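Local coordinates for scaffolding protein (Clostridium cellulolyticum, PDB 1G43) that probably binds crystalline cellulose as the family IIIa carbohydrate-binding domain of a cellulosomal scaffoldin, a beta-sandwich that carries a bound calcium ion, at residues T48-K53 with Q128-S133; G79-V84 with T116-N121. All blocks are in the same frame, centred on the assembly; numbering follows the deposited sequence.

Interaction 1 of 2, residues T48-K53 with Q128-S133; sequences TQDADK and QSNDWS. With CA (calcium ion), chain B.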
ATOM      1  N   THR A  48       2.340 -12.464  -6.828  1.00 19.61           N
ATOM      2  CA  THR A  48       1.887 -13.653  -7.533  1.00 19.79           C
ATOM      3  C   THR A  48       1.041 -14.426  -6.539  1.00 19.57           C
ATOM      4  O   THR A  48       1.467 -14.752  -5.436  1.00 21.90           O
ATOM      5  CB  THR A  48       3.036 -14.549  -8.096  1.00 20.46           C
ATOM      6  OG1 THR A  48       4.073 -14.709  -7.124  1.00 20.30           O
ATOM      7  CG2 THR A  48       3.597 -13.936  -9.404  1.00 22.34           C
ATOM      8  N   GLN A  49      -0.184 -14.677  -6.942  1.00 19.97           N
ATOM      9  CA  GLN A  49      -1.187 -15.358  -6.143  1.00 21.25           C
ATOM     10  C   GLN A  49      -0.770 -16.759  -5.633  1.00 21.07           C
ATOM     11  O   GLN A  49      -1.092 -17.144  -4.520  1.00 19.66           O
ATOM     12  CB  GLN A  49      -2.451 -15.447  -7.009  1.00 23.01           C
ATOM     13  CG  GLN A  49      -3.722 -15.618  -6.248  1.00 24.94           C
ATOM     14  CD  GLN A  49      -4.951 -15.528  -7.138  1.00 25.28           C
ATOM     15  OE1 GLN A  49      -5.096 -16.265  -8.116  1.00 23.66           O
ATOM     16  NE2 GLN A  49      -5.848 -14.622  -6.788  1.00 26.43           N
ATOM     17  N   ASP A  50      -0.037 -17.492  -6.458  1.00 21.23           N
ATOM     18  CA  ASP A  50       0.403 -18.859  -6.160  1.00 23.20           C
ATOM     19  C   ASP A  50      -0.793 -19.840  -6.089  1.00 23.99           C
ATOM     20  O   ASP A  50      -0.688 -20.962  -6.546  1.00 26.95           O
ATOM     21  CB  ASP A  50       1.223 -18.928  -4.869  1.00 21.60           C
ATOM     22  CG  ASP A  50       2.328 -17.922  -4.841  1.00 20.60           C
ATOM     23  OD1 ASP A  50       2.892 -17.612  -5.906  1.00 21.87           O
ATOM     24  OD2 ASP A  50       2.642 -17.437  -3.744  1.00 21.48           O
ATOM     25  N   ALA A  51      -1.916 -19.426  -5.517  1.00 23.89           N
ATOM     26  CA  ALA A  51      -3.125 -20.260  -5.464  1.00 23.58           C
ATOM     27  C   ALA A  51      -4.333 -19.305  -5.511  1.00 23.75           C
ATOM     28  O   ALA A  51      -4.261 -18.172  -5.062  1.00 22.92           O
ATOM     29  CB  ALA A  51      -3.172 -21.116  -4.178  1.00 21.69           C
ATOM     30  N   ASP A  52      -5.436 -19.781  -6.057  1.00 21.87           N
ATOM     31  CA  ASP A  52      -6.622 -18.972  -6.160  1.00 23.39           C
ATOM     32  C   ASP A  52      -7.529 -19.198  -4.936  1.00 22.56           C
ATOM     33  O   ASP A  52      -8.463 -19.986  -4.975  1.00 22.58           O
ATOM     34  CB  ASP A  52      -7.344 -19.328  -7.470  1.00 23.67           C
ATOM     35  CG  ASP A  52      -8.274 -18.226  -7.929  1.00 25.00           C
ATOM     36  OD1 ASP A  52      -8.431 -17.244  -7.160  1.00 22.12           O
ATOM     37  OD2 ASP A  52      -8.832 -18.356  -9.042  1.00 24.45           O
ATOM     38  N   LYS A  53      -7.233 -18.504  -3.846  1.00 22.03           N
ATOM     39  CA  LYS A  53      -8.012 -18.654  -2.625  1.00 22.09           C
ATOM     40  C   LYS A  53      -8.536 -17.318  -2.105  1.00 21.91           C
ATOM     41  O   LYS A  53      -7.954 -16.270  -2.350  1.00 22.74           O
ATOM     42  CB  LYS A  53      -7.154 -19.298  -1.532  1.00 21.63           C
ATOM     43  CG  LYS A  53      -6.568 -20.637  -1.912  1.00 22.81           C
ATOM     44  CD  LYS A  53      -5.841 -21.287  -0.746  1.00 24.26           C
ATOM     45  CE  LYS A  53      -5.515 -22.739  -1.087  1.00 25.99           C
ATOM     46  NZ  LYS A  53      -4.980 -23.487   0.059  1.00 27.21           N
ATOM     47  N   GLN A 128       6.451 -15.475  -1.192  1.00 20.36           N
ATOM     48  CA  GLN A 128       6.684 -14.089  -1.506  1.00 21.92           C
ATOM     49  C   GLN A 128       7.855 -13.876  -2.439  1.00 22.61           C
ATOM     50  O   GLN A 128       7.961 -12.822  -3.058  1.00 22.00           O
ATOM     51  CB  GLN A 128       6.935 -13.306  -0.238  1.00 21.89           C
ATOM     52  CG  GLN A 128       5.829 -13.413   0.756  1.00 21.32           C
ATOM     53  CD  GLN A 128       5.833 -12.232   1.675  1.00 22.33           C
ATOM     54  OE1 GLN A 128       5.257 -11.200   1.342  1.00 21.18           O
ATOM     55  NE2 GLN A 128       6.522 -12.354   2.826  1.00 19.56           N
ATOM     56  N   SER A 129       8.720 -14.884  -2.550  1.00 23.10           N
ATOM     57  CA  SER A 129       9.903 -14.726  -3.372  1.00 23.98           C
ATOM     58  C   SER A 129       9.630 -14.478  -4.840  1.00 24.34           C
ATOM     59  O   SER A 129      10.516 -13.999  -5.536  1.00 25.31           O
ATOM     60  CB  SER A 129      10.898 -15.902  -3.186  1.00 26.23           C
ATOM     61  OG  SER A 129      10.575 -17.069  -3.927  1.00 27.36           O
ATOM     62  N   ASN A 130       8.434 -14.792  -5.324  1.00 23.06           N
ATOM     63  CA  ASN A 130       8.121 -14.509  -6.737  1.00 22.42           C
ATOM     64  C   ASN A 130       7.069 -13.390  -6.832  1.00 21.41           C
ATOM     65  O   ASN A 130       6.231 -13.371  -7.731  1.00 20.08           O
ATOM     66  CB  ASN A 130       7.634 -15.766  -7.468  1.00 21.83           C
ATOM     67  CG  ASN A 130       6.429 -16.386  -6.813  1.00 22.53           C
ATOM     68  OD1 ASN A 130       5.956 -15.892  -5.820  1.00 21.75           O
ATOM     69  ND2 ASN A 130       5.927 -17.477  -7.380  1.00 21.89           N
ATOM     70  N   ASP A 131       7.123 -12.487  -5.860  1.00 20.46           N
ATOM     71  CA  ASP A 131       6.256 -11.323  -5.805  1.00 20.82           C
ATOM     72  C   ASP A 131       7.048 -10.085  -6.216  1.00 21.28           C
ATOM     73  O   ASP A 131       8.081  -9.733  -5.637  1.00 20.53           O
ATOM     74  CB  ASP A 131       5.673 -11.117  -4.405  1.00 18.84           C
ATOM     75  CG  ASP A 131       4.723 -12.219  -4.014  1.00 19.14           C
ATOM     76  OD1 ASP A 131       4.359 -13.026  -4.884  1.00 18.06           O
ATOM     77  OD2 ASP A 131       4.338 -12.281  -2.837  1.00 19.85           O
ATOM     78  N   TRP A 132       6.525  -9.431  -7.236  1.00 22.98           N
ATOM     79  CA  TRP A 132       7.096  -8.242  -7.798  1.00 22.63           C
ATOM     80  C   TRP A 132       7.388  -7.147  -6.774  1.00 22.42           C
ATOM     81  O   TRP A 132       8.457  -6.567  -6.799  1.00 21.48           O
ATOM     82  CB  TRP A 132       6.150  -7.705  -8.863  1.00 25.56           C
ATOM     83  CG  TRP A 132       6.803  -6.772  -9.786  1.00 28.14           C
ATOM     84  CD1 TRP A 132       7.561  -7.091 -10.877  1.00 29.55           C
ATOM     85  CD2 TRP A 132       6.806  -5.344  -9.694  1.00 28.93           C
ATOM     86  NE1 TRP A 132       8.031  -5.949 -11.472  1.00 30.08           N
ATOM     87  CE2 TRP A 132       7.583  -4.861 -10.763  1.00 29.67           C
ATOM     88  CE3 TRP A 132       6.224  -4.427  -8.810  1.00 29.66           C
ATOM     89  CZ2 TRP A 132       7.795  -3.505 -10.970  1.00 28.86           C
ATOM     90  CZ3 TRP A 132       6.430  -3.085  -9.016  1.00 29.98           C
ATOM     91  CH2 TRP A 132       7.212  -2.633 -10.091  1.00 31.09           C
ATOM     92  N   SER A 133       6.454  -6.846  -5.878  1.00 21.57           N
ATOM     93  CA  SER A 133       6.723  -5.779  -4.913  1.00 22.21           C
ATOM     94  C   SER A 133       7.417  -6.259  -3.650  1.00 22.18           C
ATOM     95  O   SER A 133       7.575  -5.496  -2.714  1.00 23.02           O
ATOM     96  CB  SER A 133       5.429  -5.076  -4.501  1.00 21.36           C
ATOM     97  OG  SER A 133       4.776  -4.524  -5.621  1.00 23.94           O
TER
HETATM   98 CA    CA B 200       3.716 -15.434  -4.842  1.00 20.04          CA
HETATM   99  O   HOH W   1       2.724 -14.269  -2.537  1.00 13.77           O
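T48 and N130 meet at a calcium ion, each giving it a side-chain oxygen, and T48 grips the metal twice, through OG1 and its backbone O, both 2.4 Å from the ion. D50 approaches with both carboxylate oxygens, OD1 at 2.6 Å and OD2 at 2.5 Å from the calcium, a bidentate hold. N130 and D131 each bind through one side-chain oxygen, OD1 in both, water 1 sits in the shell at a longer distance, and D127 O adds a backbone carbonyl.

The site belongs to a CBM3 beta-sandwich, where it ties the loop leaving strand 41-47 to the one following strand 126-127.

The residues that bind the metal are also bonded to one another. T48 N donates to D131 OD1 over 2.9 Å in a nearly straight bond (170°), meeting the oxygen from above the carboxylate plane, so this one atom serves both metal and amide. With chi1 44°, T48 OG1 lies between its backbone N and carbonyl carbon; from there it reaches the calcium and also donates to N130 O at 2.6 Å, from well above that carbonyl's plane. N130 ND2 makes a weak bond to D50 OD1, the amide and carboxylate planes 27° apart. Water 1, itself on the calcium, donates to D131 OD2 at 2.6 Å and so links that second carboxylate oxygen to the metal. Further out, D131 N bonds to Q128 O, closing the turn that presents N130.

Interaction 2 of 2, residues G79-V84 with T116-N121; sequences GSFKAV and TRFARN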
ATOM      1  N   GLY A  79      -9.133  -2.405   1.362  1.00 21.70           N
ATOM      2  CA  GLY A  79      -8.210  -3.114   0.506  1.00 22.68           C
ATOM      3  C   GLY A  79      -8.968  -3.876  -0.554  1.00 23.85           C
ATOM      4  O   GLY A  79     -10.058  -4.364  -0.290  1.00 26.63           O
ATOM      5  N   SER A  80      -8.412  -3.967  -1.752  1.00 22.62           N
ATOM      6  CA  SER A  80      -9.038  -4.687  -2.857  1.00 23.32           C
ATOM      7  C   SER A  80      -8.006  -5.512  -3.588  1.00 21.53           C
ATOM      8  O   SER A  80      -6.853  -5.114  -3.685  1.00 21.42           O
ATOM      9  CB  SER A  80      -9.660  -3.721  -3.862  1.00 24.94           C
ATOM     10  OG  SER A  80     -10.802  -3.137  -3.295  1.00 31.75           O
ATOM     11  N   PHE A  81      -8.437  -6.641  -4.130  1.00 20.89           N
ATOM     12  CA  PHE A  81      -7.538  -7.512  -4.860  1.00 20.55           C
ATOM     13  C   PHE A  81      -8.004  -7.686  -6.305  1.00 21.29           C
ATOM     14  O   PHE A  81      -9.076  -8.238  -6.579  1.00 21.30           O
ATOM     15  CB  PHE A  81      -7.445  -8.829  -4.120  1.00 18.93           C
ATOM     16  CG  PHE A  81      -6.908  -8.684  -2.731  1.00 20.73           C
ATOM     17  CD1 PHE A  81      -5.547  -8.424  -2.519  1.00 18.22           C
ATOM     18  CD2 PHE A  81      -7.750  -8.814  -1.627  1.00 20.36           C
ATOM     19  CE1 PHE A  81      -5.032  -8.304  -1.234  1.00 18.09           C
ATOM     20  CE2 PHE A  81      -7.241  -8.696  -0.329  1.00 20.72           C
ATOM     21  CZ  PHE A  81      -5.876  -8.442  -0.136  1.00 20.39           C
ATOM     22  N   LYS A  82      -7.190  -7.213  -7.240  1.00 22.02           N
ATOM     23  CA  LYS A  82      -7.581  -7.276  -8.645  1.00 22.97           C
ATOM     24  C   LYS A  82      -6.525  -7.945  -9.510  1.00 22.69           C
ATOM     25  O   LYS A  82      -5.362  -7.952  -9.162  1.00 21.61           O
ATOM     26  CB  LYS A  82      -7.848  -5.858  -9.128  1.00 24.56           C
ATOM     27  CG  LYS A  82      -8.623  -5.023  -8.116  1.00 28.44           C
ATOM     28  CD  LYS A  82      -8.997  -3.620  -8.640  1.00 32.61           C
ATOM     29  CE  LYS A  82      -9.692  -2.835  -7.517  1.00 34.95           C
ATOM     30  NZ  LYS A  82     -10.401  -1.638  -7.993  1.00 37.49           N
ATOM     31  N   ALA A  83      -6.934  -8.497 -10.643  1.00 21.99           N
ATOM     32  CA  ALA A  83      -5.987  -9.153 -11.518  1.00 23.13           C
ATOM     33  C   ALA A  83      -5.180  -8.169 -12.356  1.00 23.82           C
ATOM     34  O   ALA A  83      -5.579  -7.022 -12.579  1.00 22.19           O
ATOM     35  CB  ALA A  83      -6.702 -10.104 -12.429  1.00 22.49           C
ATOM     36  N   VAL A  84      -4.017  -8.635 -12.797  1.00 24.79           N
ATOM     37  CA  VAL A  84      -3.144  -7.852 -13.651  1.00 26.17           C
ATOM     38  C   VAL A  84      -3.273  -8.562 -14.990  1.00 27.91           C
ATOM     39  O   VAL A  84      -2.794  -9.677 -15.164  1.00 28.46           O
ATOM     40  CB  VAL A  84      -1.681  -7.901 -13.198  1.00 26.75           C
ATOM     41  CG1 VAL A  84      -0.849  -6.958 -14.057  1.00 28.00           C
ATOM     42  CG2 VAL A  84      -1.560  -7.529 -11.730  1.00 25.54           C
ATOM     43  N   THR A 116      -0.925  -2.335   6.828  1.00 19.63           N
ATOM     44  CA  THR A 116      -1.861  -3.325   6.343  1.00 18.91           C
ATOM     45  C   THR A 116      -1.258  -4.713   6.210  1.00 19.48           C
ATOM     46  O   THR A 116      -0.029  -4.902   6.164  1.00 17.03           O
ATOM     47  CB  THR A 116      -2.382  -2.947   4.934  1.00 19.06           C
ATOM     48  OG1 THR A 116      -1.385  -3.301   3.964  1.00 20.67           O
ATOM     49  CG2 THR A 116      -2.646  -1.435   4.820  1.00 19.05           C
ATOM     50  N   ARG A 117      -2.159  -5.686   6.130  1.00 19.53           N
ATOM     51  CA  ARG A 117      -1.756  -7.056   5.934  1.00 19.62           C
ATOM     52  C   ARG A 117      -2.919  -7.824   5.336  1.00 19.40           C
ATOM     53  O   ARG A 117      -4.067  -7.383   5.399  1.00 18.35           O
ATOM     54  CB  ARG A 117      -1.291  -7.691   7.263  1.00 22.51           C
ATOM     55  CG  ARG A 117      -2.399  -8.246   8.183  1.00 21.30           C
ATOM     56  CD  ARG A 117      -1.858  -8.579   9.579  1.00 21.75           C
ATOM     57  NE  ARG A 117      -2.819  -8.162  10.585  1.00 23.50           N
ATOM     58  CZ  ARG A 117      -3.618  -8.982  11.240  1.00 24.19           C
ATOM     59  NH1 ARG A 117      -3.570 -10.289  11.015  1.00 26.51           N
ATOM     60  NH2 ARG A 117      -4.499  -8.489  12.085  1.00 23.80           N
ATOM     61  N   PHE A 118      -2.608  -8.943   4.712  1.00 16.48           N
ATOM     62  CA  PHE A 118      -3.641  -9.790   4.180  1.00 18.25           C
ATOM     63  C   PHE A 118      -3.172 -11.249   4.178  1.00 18.05           C
ATOM     64  O   PHE A 118      -1.981 -11.535   4.168  1.00 17.49           O
ATOM     65  CB  PHE A 118      -4.118  -9.331   2.791  1.00 16.98           C
ATOM     66  CG  PHE A 118      -3.094  -9.415   1.715  1.00 16.47           C
ATOM     67  CD1 PHE A 118      -2.210  -8.367   1.494  1.00 17.08           C
ATOM     68  CD2 PHE A 118      -3.057 -10.506   0.866  1.00 17.90           C
ATOM     69  CE1 PHE A 118      -1.307  -8.400   0.429  1.00 17.26           C
ATOM     70  CE2 PHE A 118      -2.161 -10.556  -0.201  1.00 19.20           C
ATOM     71  CZ  PHE A 118      -1.282  -9.493  -0.421  1.00 17.87           C
ATOM     72  N   ALA A 119      -4.129 -12.167   4.217  1.00 18.15           N
ATOM     73  CA  ALA A 119      -3.813 -13.589   4.273  1.00 19.23           C
ATOM     74  C   ALA A 119      -4.941 -14.395   3.650  1.00 18.87           C
ATOM     75  O   ALA A 119      -6.023 -13.863   3.369  1.00 18.80           O
ATOM     76  CB  ALA A 119      -3.610 -13.991   5.730  1.00 19.07           C
ATOM     77  N   ARG A 120      -4.689 -15.671   3.398  1.00 17.78           N
ATOM     78  CA  ARG A 120      -5.739 -16.497   2.841  1.00 19.07           C
ATOM     79  C   ARG A 120      -6.622 -16.915   3.999  1.00 20.18           C
ATOM     80  O   ARG A 120      -6.175 -16.986   5.155  1.00 21.58           O
ATOM     81  CB  ARG A 120      -5.175 -17.738   2.159  1.00 19.67           C
ATOM     82  CG  ARG A 120      -4.335 -17.472   0.936  1.00 18.61           C
ATOM     83  CD  ARG A 120      -3.535 -18.691   0.615  1.00 19.03           C
ATOM     84  NE  ARG A 120      -2.644 -18.471  -0.506  1.00 20.47           N
ATOM     85  CZ  ARG A 120      -1.657 -19.289  -0.843  1.00 21.26           C
ATOM     86  NH1 ARG A 120      -1.442 -20.380  -0.130  1.00 19.13           N
ATOM     87  NH2 ARG A 120      -0.883 -19.014  -1.891  1.00 20.79           N
ATOM     88  N   ASN A 121      -7.878 -17.186   3.694  1.00 21.81           N
ATOM     89  CA  ASN A 121      -8.816 -17.608   4.705  1.00 23.55           C
ATOM     90  C   ASN A 121      -8.380 -18.907   5.386  1.00 24.70           C
ATOM     91  O   ASN A 121      -8.786 -19.173   6.510  1.00 25.58           O
ATOM     92  CB  ASN A 121     -10.195 -17.778   4.088  1.00 25.33           C
ATOM     93  CG  ASN A 121     -10.791 -16.449   3.617  1.00 29.99           C
ATOM     94  OD1 ASN A 121     -11.930 -16.402   3.132  1.00 33.20           O
ATOM     95  ND2 ASN A 121     -10.020 -15.363   3.744  1.00 29.44           N
TER
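F81 drives the far end of its ring onto one face of F118, with CE1 lying 3.5 Å above the plane of the F118 ring and over its centre. The two phenylalanines face one another across the interior of the CBM3 beta-sandwich: F81 comes from strand 77-88, an outermost strand of the five-stranded antiparallel sheet, and F118 from strand 111-120 of the opposing sheet. Both CB atoms point toward the other strand, and these two side chains carry the whole contact between 79-84 and 116-121, which is purely apolar.

The ring planes are inclined at 55°, with centroids 4.8 Å apart, so the pair is neither a parallel stack nor a T-shaped one. F81 offers its CE1 and CZ corner, while F118 offers a ring face together with CB. In F118, chi1 of 65° puts CG between the backbone N and the carbonyl carbon, and from this position one face of the ring lies under F81 CE1. F81 takes the other route, its CG anti to the carbonyl carbon (chi1 -61°), and extends the ring across the gap between the sheets.

Neighbours from both sheets pack against the pair. L95 of strand 91-99 and Y47 of strand 41-47 touch both phenylalanines, the Y47 ring meeting that of F118, and L55 of strand 55-66 packs on F81. Around F81, alternate residues S80, K82 and V84 hold the strand to its sheet through backbone hydrogen bonds with E96, Y94 and D92. Where the rings come closest, F81 CZ stands 3.5 Å from F118 CG, at the root of the F118 ring.

How the interactions relate
Interactions 1 and 2 lie with their centres 11 Å apart on the same side of the domain's centre, within one CBM3 beta-sandwich. Along the chain the segments come in the order 48-53, 79-84, 116-121, 128-133, so interaction 2 is nested inside interaction 1, whose calcium joins the loop after strand 41-47 to the loop after strand 126-127. The two also touch: R120, at the end of strand 111-120, reaches into the loop 48-53, where its NH2 lies 3.2 Å from Q49 O, a probable hydrogen bond. NH2 also packs against D50 CB, and R120 CD against K53 CD. R120 thus links the strand that carries F118 to the calcium-binding loop 48-53.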